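Local coordinates for protein 16S rRNA (adenine(1408)-N(1))-methyltransferase (Escherichia coli, PDB 3P2E) that methylates the N1 position of adenine 1408 in 16S rRNA of fully assembled 30S subunits, using S-adenosyl-L-methionine, and so confers resistance to various aminoglycosides, at residues 26-31 with 100-105; 52-57 with 81-86; 133-138 with 175-180. All coordinates share one frame; numbering follows the deposited sequence.

Contact 1 of 3, residues 26-31 with 100-105. With SAH (S-adenosyl-L-homocysteine), chain C.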
# COMPACT_ATOMS: atom_id res chain seq x y z
N ARG A 26 -8.64 -12.82 -3.60
CA ARG A 26 -7.60 -11.86 -3.98
C ARG A 26 -6.80 -11.40 -2.77
O ARG A 26 -7.26 -11.51 -1.63
CB ARG A 26 -8.22 -10.62 -4.63
CG ARG A 26 -9.09 -10.89 -5.85
CD ARG A 26 -9.70 -9.62 -6.42
NE ARG A 26 -8.76 -8.84 -7.23
CZ ARG A 26 -7.83 -8.02 -6.75
NH1 ARG A 26 -7.70 -7.85 -5.44
NH2 ARG A 26 -7.04 -7.37 -7.59
N VAL A 27 -5.61 -10.89 -3.03
CA VAL A 27 -4.74 -10.37 -1.98
C VAL A 27 -4.26 -9.00 -2.42
O VAL A 27 -3.76 -8.83 -3.53
CB VAL A 27 -3.50 -11.28 -1.75
CG1 VAL A 27 -2.53 -10.61 -0.77
CG2 VAL A 27 -3.94 -12.63 -1.20
N HIS A 28 -4.41 -8.00 -1.55
CA HIS A 28 -3.98 -6.65 -1.85
C HIS A 28 -2.94 -6.22 -0.82
O HIS A 28 -3.15 -6.40 0.38
CB HIS A 28 -5.16 -5.67 -1.80
CG HIS A 28 -4.77 -4.25 -2.05
ND1 HIS A 28 -4.58 -3.75 -3.32
CD2 HIS A 28 -4.46 -3.25 -1.19
CE1 HIS A 28 -4.16 -2.49 -3.23
NE2 HIS A 28 -4.08 -2.17 -1.95
N ILE A 29 -1.83 -5.65 -1.28
CA ILE A 29 -0.79 -5.17 -0.39
C ILE A 29 -0.71 -3.65 -0.48
O ILE A 29 -0.66 -3.09 -1.57
CB ILE A 29 0.61 -5.75 -0.73
CG1 ILE A 29 0.65 -7.25 -0.41
CG2 ILE A 29 1.69 -5.01 0.06
CD1 ILE A 29 1.98 -7.93 -0.74
N ASP A 30 -0.71 -2.99 0.68
CA ASP A 30 -0.58 -1.54 0.74
C ASP A 30 0.73 -1.30 1.49
O ASP A 30 0.83 -1.54 2.70
CB ASP A 30 -1.76 -0.92 1.50
CG ASP A 30 -1.71 0.60 1.51
OD1 ASP A 30 -1.39 1.19 0.46
OD2 ASP A 30 -2.02 1.20 2.57
N LEU A 31 1.75 -0.85 0.75
CA LEU A 31 3.08 -0.59 1.30
C LEU A 31 3.18 0.84 1.85
O LEU A 31 2.81 1.79 1.16
CB LEU A 31 4.13 -0.82 0.21
CG LEU A 31 5.60 -0.54 0.54
CD1 LEU A 31 6.03 -1.36 1.75
CD2 LEU A 31 6.44 -0.88 -0.67
N SER A 100 -2.73 -7.15 -6.30
CA SER A 100 -2.61 -5.70 -6.46
C SER A 100 -1.72 -5.11 -5.37
O SER A 100 -1.69 -5.60 -4.24
CB SER A 100 -3.99 -5.04 -6.42
OG SER A 100 -4.71 -5.43 -5.26
N ILE A 101 -1.00 -4.05 -5.72
CA ILE A 101 -0.09 -3.38 -4.80
C ILE A 101 -0.27 -1.88 -4.90
O ILE A 101 -0.36 -1.33 -5.99
CB ILE A 101 1.39 -3.70 -5.11
CG1 ILE A 101 1.68 -5.18 -4.89
CG2 ILE A 101 2.30 -2.86 -4.23
CD1 ILE A 101 1.10 -6.09 -5.94
N SER A 102 -0.31 -1.21 -3.75
CA SER A 102 -0.46 0.23 -3.75
C SER A 102 0.53 0.91 -2.82
O SER A 102 0.99 0.32 -1.84
CB SER A 102 -1.88 0.61 -3.33
OG SER A 102 -2.14 0.20 -1.99
N ILE A 103 0.88 2.14 -3.18
CA ILE A 103 1.75 2.99 -2.37
C ILE A 103 1.00 4.32 -2.43
O ILE A 103 0.95 4.97 -3.48
CB ILE A 103 3.17 3.14 -2.96
CG1 ILE A 103 3.89 1.79 -2.95
CG2 ILE A 103 3.98 4.14 -2.13
CD1 ILE A 103 5.32 1.83 -3.49
N LEU A 104 0.39 4.71 -1.32
CA LEU A 104 -0.41 5.93 -1.27
C LEU A 104 0.17 7.04 -0.42
O LEU A 104 0.52 6.83 0.74
CB LEU A 104 -1.81 5.60 -0.75
CG LEU A 104 -2.49 4.38 -1.36
CD1 LEU A 104 -3.75 4.05 -0.58
CD2 LEU A 104 -2.81 4.64 -2.82
N PHE A 105 0.27 8.23 -1.02
CA PHE A 105 0.77 9.42 -0.33
C PHE A 105 2.02 9.11 0.49
O PHE A 105 2.09 9.46 1.67
CB PHE A 105 -0.33 9.98 0.57
CG PHE A 105 -1.68 10.01 -0.09
CD1 PHE A 105 -1.94 10.91 -1.13
CD2 PHE A 105 -2.67 9.12 0.29
CE1 PHE A 105 -3.18 10.91 -1.78
CE2 PHE A 105 -3.91 9.10 -0.36
CZ PHE A 105 -4.16 10.00 -1.40
N SAH C . -0.22 5.43 3.06
CA SAH C . -0.26 6.26 4.14
CB SAH C . 1.03 7.09 4.23
CG SAH C . 1.38 7.73 5.54
SD SAH C . 2.87 8.66 5.62
C SAH C . -1.60 7.12 4.09
O SAH C . -1.87 7.36 5.19
OXT SAH C . -2.16 7.42 3.13
C5' SAH C . 4.25 7.78 4.88
C4' SAH C . 4.32 6.33 5.54
O4' SAH C . 5.34 5.70 4.76
C3' SAH C . 4.75 6.29 6.99
O3' SAH C . 3.76 5.58 7.81
C2' SAH C . 6.18 5.64 6.96
O2' SAH C . 6.53 4.85 8.08
C1' SAH C . 6.13 4.84 5.64
N9 SAH C . 7.49 4.59 5.02
C8 SAH C . 8.50 5.54 4.81
N7 SAH C . 9.60 5.01 4.29
C5 SAH C . 9.24 3.63 4.18
C6 SAH C . 10.07 2.57 3.67
N6 SAH C . 11.33 2.78 3.24
N1 SAH C . 9.46 1.32 3.68
C2 SAH C . 8.15 1.11 4.13
N3 SAH C . 7.36 2.15 4.62
C4 SAH C . 7.99 3.37 4.60
O HOH W 1 -4.41 0.41 -0.89
O HOH W 2 0.45 3.23 1.13
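With CG swung anti to the backbone N (chi1 178°), the imidazole of His28 lies along the sheet face and reaches two serines, Ser100 and Ser102, on the neighbouring strand; both turn OG back between backbone N and carbonyl carbon, Ser102 with chi1 63°. His28 ND1 and Ser100 OG share a short hydrogen bond of 2.6 Å, the hydroxyl sitting at the ring edge. At the other nitrogen, His28 NE2 donates to Ser102 OG over 3.1 Å, a more bent bond with the oxygen tilted out of the ring plane. The two bonds together fix the rotation of the imidazole. Ser102 OG in turn gives its proton to Asp30 OD1 at 2.7 Å, meeting the carboxylate on its anti side and well out of its plane. Beneath this polar row run parallel strands 26-31 and 100-104, the centre of a Rossmann-like methyltransferase sheet, where Ile29 N donates to Ser100 O, Ser102 N to Ile29 O and Leu31 N to Ser102 O. The opposite face is apolar: Ile29 lies beside Ile101, and further on Leu31 CD2 packs alongside Ile103 CD1 at 4.1 Å. Toward the C-terminal ends, a water accepts from Leu104 N and lies within hydrogen-bonding distance of Asp30 OD1 and Leu31 O. Asp30 OD2 is held by Thr33. Leu104, through its O, takes a 2.8 Å hydrogen bond from the amino N of S-adenosylhomocysteine, while the edge of the Phe105 ring faces its carboxylate oxygen OXT.

Contact 2 of 3, residues 52-57 with 81-86. With SAH (S-adenosyl-L-homocysteine), chain C.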
# COMPACT_ATOMS: atom_id res chain seq x y z
N ILE A 52 -3.27 -6.65 3.18
CA ILE A 52 -2.01 -6.67 3.91
C ILE A 52 -1.41 -5.28 3.91
O ILE A 52 -1.02 -4.77 2.86
CB ILE A 52 -1.02 -7.64 3.25
CG1 ILE A 52 -1.63 -9.04 3.19
CG2 ILE A 52 0.30 -7.66 4.03
CD1 ILE A 52 -0.77 -10.05 2.45
N GLY A 53 -1.35 -4.67 5.09
CA GLY A 53 -0.79 -3.34 5.21
C GLY A 53 0.59 -3.44 5.84
O GLY A 53 0.74 -3.99 6.93
N ILE A 54 1.58 -2.89 5.16
CA ILE A 54 2.97 -2.94 5.60
C ILE A 54 3.51 -1.56 6.01
O ILE A 54 3.33 -0.58 5.29
CB ILE A 54 3.89 -3.46 4.48
CG1 ILE A 54 3.38 -4.80 3.96
CG2 ILE A 54 5.32 -3.59 4.98
CD1 ILE A 54 4.13 -5.30 2.73
N ASP A 55 4.17 -1.50 7.16
CA ASP A 55 4.78 -0.25 7.63
C ASP A 55 5.80 -0.57 8.71
O ASP A 55 5.57 -1.42 9.56
CB ASP A 55 3.74 0.71 8.20
CG ASP A 55 4.19 2.16 8.12
OD1 ASP A 55 3.62 2.91 7.31
OD2 ASP A 55 5.13 2.54 8.85
N PRO A 56 6.95 0.11 8.68
CA PRO A 56 7.99 -0.12 9.69
C PRO A 56 7.68 0.51 11.05
O PRO A 56 8.33 0.19 12.04
CB PRO A 56 9.24 0.48 9.04
CG PRO A 56 8.68 1.61 8.23
CD PRO A 56 7.46 0.98 7.60
N VAL A 57 6.69 1.40 11.08
CA VAL A 57 6.31 2.06 12.33
C VAL A 57 5.09 1.37 12.94
O VAL A 57 3.95 1.66 12.58
CB VAL A 57 5.99 3.55 12.09
CG1 VAL A 57 5.54 4.21 13.39
CG2 VAL A 57 7.22 4.25 11.52
N VAL A 81 -4.32 -7.79 7.86
CA VAL A 81 -3.16 -8.14 8.66
C VAL A 81 -2.17 -7.00 8.47
O VAL A 81 -2.04 -6.46 7.37
CB VAL A 81 -2.51 -9.48 8.24
CG1 VAL A 81 -1.94 -9.38 6.83
CG2 VAL A 81 -1.41 -9.85 9.23
N PHE A 82 -1.52 -6.61 9.56
CA PHE A 82 -0.53 -5.54 9.53
C PHE A 82 0.85 -6.15 9.71
O PHE A 82 1.14 -6.79 10.72
CB PHE A 82 -0.82 -4.51 10.62
CG PHE A 82 -2.06 -3.71 10.36
CD1 PHE A 82 -2.21 -3.00 9.17
CD2 PHE A 82 -3.09 -3.65 11.31
CE1 PHE A 82 -3.37 -2.25 8.92
CE2 PHE A 82 -4.25 -2.90 11.06
CZ PHE A 82 -4.38 -2.20 9.86
N VAL A 83 1.69 -5.94 8.71
CA VAL A 83 3.04 -6.46 8.68
C VAL A 83 4.03 -5.34 8.99
O VAL A 83 3.98 -4.27 8.40
CB VAL A 83 3.35 -7.03 7.28
CG1 VAL A 83 4.82 -7.40 7.16
CG2 VAL A 83 2.46 -8.23 7.01
N ILE A 84 4.94 -5.61 9.92
CA ILE A 84 5.94 -4.62 10.30
C ILE A 84 7.22 -4.91 9.53
O ILE A 84 7.97 -5.82 9.87
CB ILE A 84 6.22 -4.66 11.81
CG1 ILE A 84 4.91 -4.50 12.59
CG2 ILE A 84 7.19 -3.55 12.19
CD1 ILE A 84 4.08 -3.28 12.20
N ALA A 85 7.43 -4.13 8.48
CA ALA A 85 8.60 -4.28 7.63
C ALA A 85 8.77 -3.01 6.81
O ALA A 85 7.88 -2.16 6.78
CB ALA A 85 8.42 -5.47 6.70
N ALA A 86 9.92 -2.88 6.16
CA ALA A 86 10.22 -1.73 5.32
C ALA A 86 10.46 -2.19 3.88
O ALA A 86 10.75 -3.36 3.64
CB ALA A 86 11.45 -1.00 5.84
N SAH C . -0.22 5.43 3.06
CA SAH C . -0.26 6.26 4.14
CB SAH C . 1.03 7.09 4.23
CG SAH C . 1.38 7.73 5.54
SD SAH C . 2.87 8.66 5.62
C SAH C . -1.60 7.12 4.09
O SAH C . -1.87 7.36 5.19
OXT SAH C . -2.16 7.42 3.13
C5' SAH C . 4.25 7.78 4.88
C4' SAH C . 4.32 6.33 5.54
O4' SAH C . 5.34 5.70 4.76
C3' SAH C . 4.75 6.29 6.99
O3' SAH C . 3.76 5.58 7.81
C2' SAH C . 6.18 5.64 6.96
O2' SAH C . 6.53 4.85 8.08
C1' SAH C . 6.13 4.84 5.64
N9 SAH C . 7.49 4.59 5.02
C8 SAH C . 8.50 5.54 4.81
N7 SAH C . 9.60 5.01 4.29
C5 SAH C . 9.24 3.63 4.18
C6 SAH C . 10.07 2.57 3.67
N6 SAH C . 11.33 2.78 3.24
N1 SAH C . 9.46 1.32 3.68
C2 SAH C . 8.15 1.11 4.13
N3 SAH C . 7.36 2.15 4.62
C4 SAH C . 7.99 3.37 4.60
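Strands 49-54 and 80-83 are the two parallel strands of a beta-alpha-beta unit whose helix is 62-68, and this contact runs from their ends into the loops that hold the ribose and adenine of S-adenosylhomocysteine. Gly53 N donates to Val81 O, Val83 N to Gly53 O at 2.8 Å, and Asp55 N to Val83 O; past the strand ends the pairing fades into a weak, long bond from Ala85 N to Asp55 O. On one face, Ile52 CG1 lies alongside Val81 CG1 at 3.7 Å, while its other branch, CG2, meets Val83 CG2 at the same distance. Ile54 runs beside Val83 and sends CG2 on to the methyl of Ala85. On the other face Gly53 brings no side chain, and Phe82 CD1 stands beside the glycine, with Gly53 O at the ring edge; helix 62-68 packs on Phe82. The CB of Asp55 points away from strand 80-83, and with CG roughly anti to the backbone N (chi1 -155°) the carboxylate takes both ribose hydroxyls: SAH O3' donates to Asp55 OD1 at 2.7 Å and SAH O2' to Asp55 OD2 at 2.8 Å. Val57 N donates to the anti lone pair of Asp55 OD2, closing an Asx turn, and Gly34 N donates to OD1. Pro56 CD lies 3.2 Å from SAH N3, and Ala86 borders the adenine at N1. With each carboxylate oxygen gripped by one ribose hydroxyl and one backbone N-H, the group is fixed in rotation, and these four donors would be expected to favour its ionised form.

Contact 3 of 3, residues 133-138 with 175-180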
# COMPACT_ATOMS: atom_id res chain seq x y z
N ALA A 133 -1.47 -8.99 -11.57
CA ALA A 133 -1.17 -7.89 -10.67
C ALA A 133 -1.25 -6.48 -11.21
O ALA A 133 -0.63 -6.14 -12.21
N HIS A 134 -2.03 -5.67 -10.51
CA HIS A 134 -2.20 -4.27 -10.83
C HIS A 134 -1.42 -3.49 -9.77
O HIS A 134 -1.18 -4.00 -8.67
CB HIS A 134 -3.68 -3.89 -10.75
CG HIS A 134 -3.94 -2.42 -10.83
ND1 HIS A 134 -3.80 -1.70 -12.00
CD2 HIS A 134 -4.31 -1.52 -9.88
CE1 HIS A 134 -4.07 -0.42 -11.77
NE2 HIS A 134 -4.38 -0.29 -10.49
N PHE A 135 -0.98 -2.29 -10.11
CA PHE A 135 -0.27 -1.46 -9.14
C PHE A 135 -0.76 -0.03 -9.25
O PHE A 135 -1.27 0.39 -10.29
CB PHE A 135 1.25 -1.53 -9.36
CG PHE A 135 1.76 -0.63 -10.46
CD1 PHE A 135 2.16 0.67 -10.19
CD2 PHE A 135 1.86 -1.11 -11.76
CE1 PHE A 135 2.64 1.50 -11.21
CE2 PHE A 135 2.34 -0.29 -12.79
CZ PHE A 135 2.74 1.01 -12.51
N GLU A 136 -0.62 0.70 -8.15
CA GLU A 136 -1.05 2.08 -8.10
C GLU A 136 -0.15 2.86 -7.15
O GLU A 136 -0.01 2.49 -5.98
CB GLU A 136 -2.50 2.13 -7.61
CG GLU A 136 -2.94 3.46 -7.04
CD GLU A 136 -4.32 3.36 -6.41
OE1 GLU A 136 -4.49 2.58 -5.45
OE2 GLU A 136 -5.24 4.05 -6.89
N PHE A 137 0.48 3.92 -7.66
CA PHE A 137 1.34 4.79 -6.85
C PHE A 137 0.72 6.18 -6.90
O PHE A 137 0.64 6.79 -7.97
CB PHE A 137 2.77 4.88 -7.41
CG PHE A 137 3.49 3.56 -7.53
CD1 PHE A 137 3.16 2.48 -6.72
CD2 PHE A 137 4.54 3.42 -8.44
CE1 PHE A 137 3.86 1.27 -6.81
CE2 PHE A 137 5.24 2.21 -8.55
CZ PHE A 137 4.90 1.14 -7.73
N VAL A 138 0.28 6.69 -5.75
CA VAL A 138 -0.32 8.03 -5.70
C VAL A 138 0.61 8.92 -4.88
O VAL A 138 0.81 8.69 -3.68
CB VAL A 138 -1.72 7.98 -5.05
CG1 VAL A 138 -2.33 9.38 -5.02
CG2 VAL A 138 -2.60 7.02 -5.82
N SER A 175 11.98 -2.33 -13.49
CA SER A 175 11.72 -2.87 -12.15
C SER A 175 10.53 -3.81 -12.12
O SER A 175 10.22 -4.40 -11.08
CB SER A 175 11.49 -1.72 -11.16
OG SER A 175 12.65 -0.94 -11.01
N GLY A 176 9.85 -3.94 -13.26
CA GLY A 176 8.70 -4.82 -13.34
C GLY A 176 7.36 -4.11 -13.39
O GLY A 176 6.31 -4.75 -13.47
N PHE A 177 7.38 -2.78 -13.35
CA PHE A 177 6.14 -2.01 -13.39
C PHE A 177 5.87 -1.39 -14.76
O PHE A 177 6.64 -0.54 -15.24
CB PHE A 177 6.16 -0.93 -12.32
CG PHE A 177 6.16 -1.47 -10.91
CD1 PHE A 177 5.03 -2.07 -10.38
CD2 PHE A 177 7.31 -1.38 -10.12
CE1 PHE A 177 5.03 -2.59 -9.09
CE2 PHE A 177 7.32 -1.89 -8.82
CZ PHE A 177 6.17 -2.50 -8.31
N ARG A 178 4.77 -1.80 -15.39
CA ARG A 178 4.38 -1.30 -16.70
C ARG A 178 3.27 -0.25 -16.55
O ARG A 178 2.13 -0.59 -16.25
CB ARG A 178 3.86 -2.45 -17.56
CG ARG A 178 4.88 -3.55 -17.82
CD ARG A 178 5.88 -3.14 -18.88
NE ARG A 178 6.70 -4.27 -19.30
CZ ARG A 178 7.52 -4.24 -20.35
NH1 ARG A 178 7.63 -3.13 -21.08
NH2 ARG A 178 8.22 -5.31 -20.67
N ILE A 179 3.62 1.01 -16.76
CA ILE A 179 2.66 2.10 -16.63
C ILE A 179 1.58 2.04 -17.71
O ILE A 179 1.89 2.02 -18.91
CB ILE A 179 3.35 3.48 -16.73
CG1 ILE A 179 4.38 3.63 -15.60
CG2 ILE A 179 2.31 4.59 -16.64
CD1 ILE A 179 5.16 4.94 -15.66
N ASP A 180 0.32 2.02 -17.29
CA ASP A 180 -0.79 2.00 -18.23
C ASP A 180 -1.53 3.34 -18.23
O ASP A 180 -2.21 3.69 -19.20
CB ASP A 180 -1.78 0.89 -17.90
CG ASP A 180 -1.20 -0.48 -18.10
OD1 ASP A 180 -0.53 -0.70 -19.13
OD2 ASP A 180 -1.41 -1.35 -17.23
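Phe177 CB sits over the face of the Phe135 ring, 4.2 Å from its centroid. Next along the side chain, Phe177 CD1 comes down on the same face, nearest Phe135 CG at 3.6 Å and offset toward the ring's rim. Phe177 CE1 turns between Phe135 CB and Phe137 CZ, and at the tip Phe177 CZ reaches Phe137 CZ at 3.9 Å. The first pair is edge-to-face, Phe177 giving the edge with the planes at 60°; in the second the roles reverse, and Phe137 CZ points onto the centre of the Phe177 face with the planes at 71°. This aromatic cluster joins strand 133-139 to the loop residue just ahead of strand 178-185 across the mixed sheet, spanning strand 209-215, which lies between them in the strand order. Just before the cluster, helix 166-175 ends in a Schellman motif at Gly176, whose positive phi turns the chain toward Phe177. Phe135, its CG held between backbone N and carbonyl carbon (chi1 81°), meets Arg178 O with CE2 at its ring edge, 3.5 Å away, while Phe135 CZ approaches Ile179 CG1. Leu122 and Ala126 of helix 119-126 pack against Phe177.

All three contacts belong to one seven-stranded sheet and follow it from one edge to the other. Contacts 1 and 2, with centres 11 Å apart, adjoin where strands 26-31 and 49-54 pair: Asp30 N lies 2.8 Å from Ile52 O, a probable hydrogen bond. Contact 2 is nested within the chain loop that contact 1 closes, and both touch S-adenosylhomocysteine, contact 1 mainly at its amino acid end and contact 2 at its ribose and adenine. Contact 3 joins contact 1 through strands 98-104 and 133-139, with Ile103 CD1 3.7 Å from Phe137 CE1. It lies about 20 Å from contact 2, centre to centre, and the Phe137 side chain stays about 11 Å from the ligand.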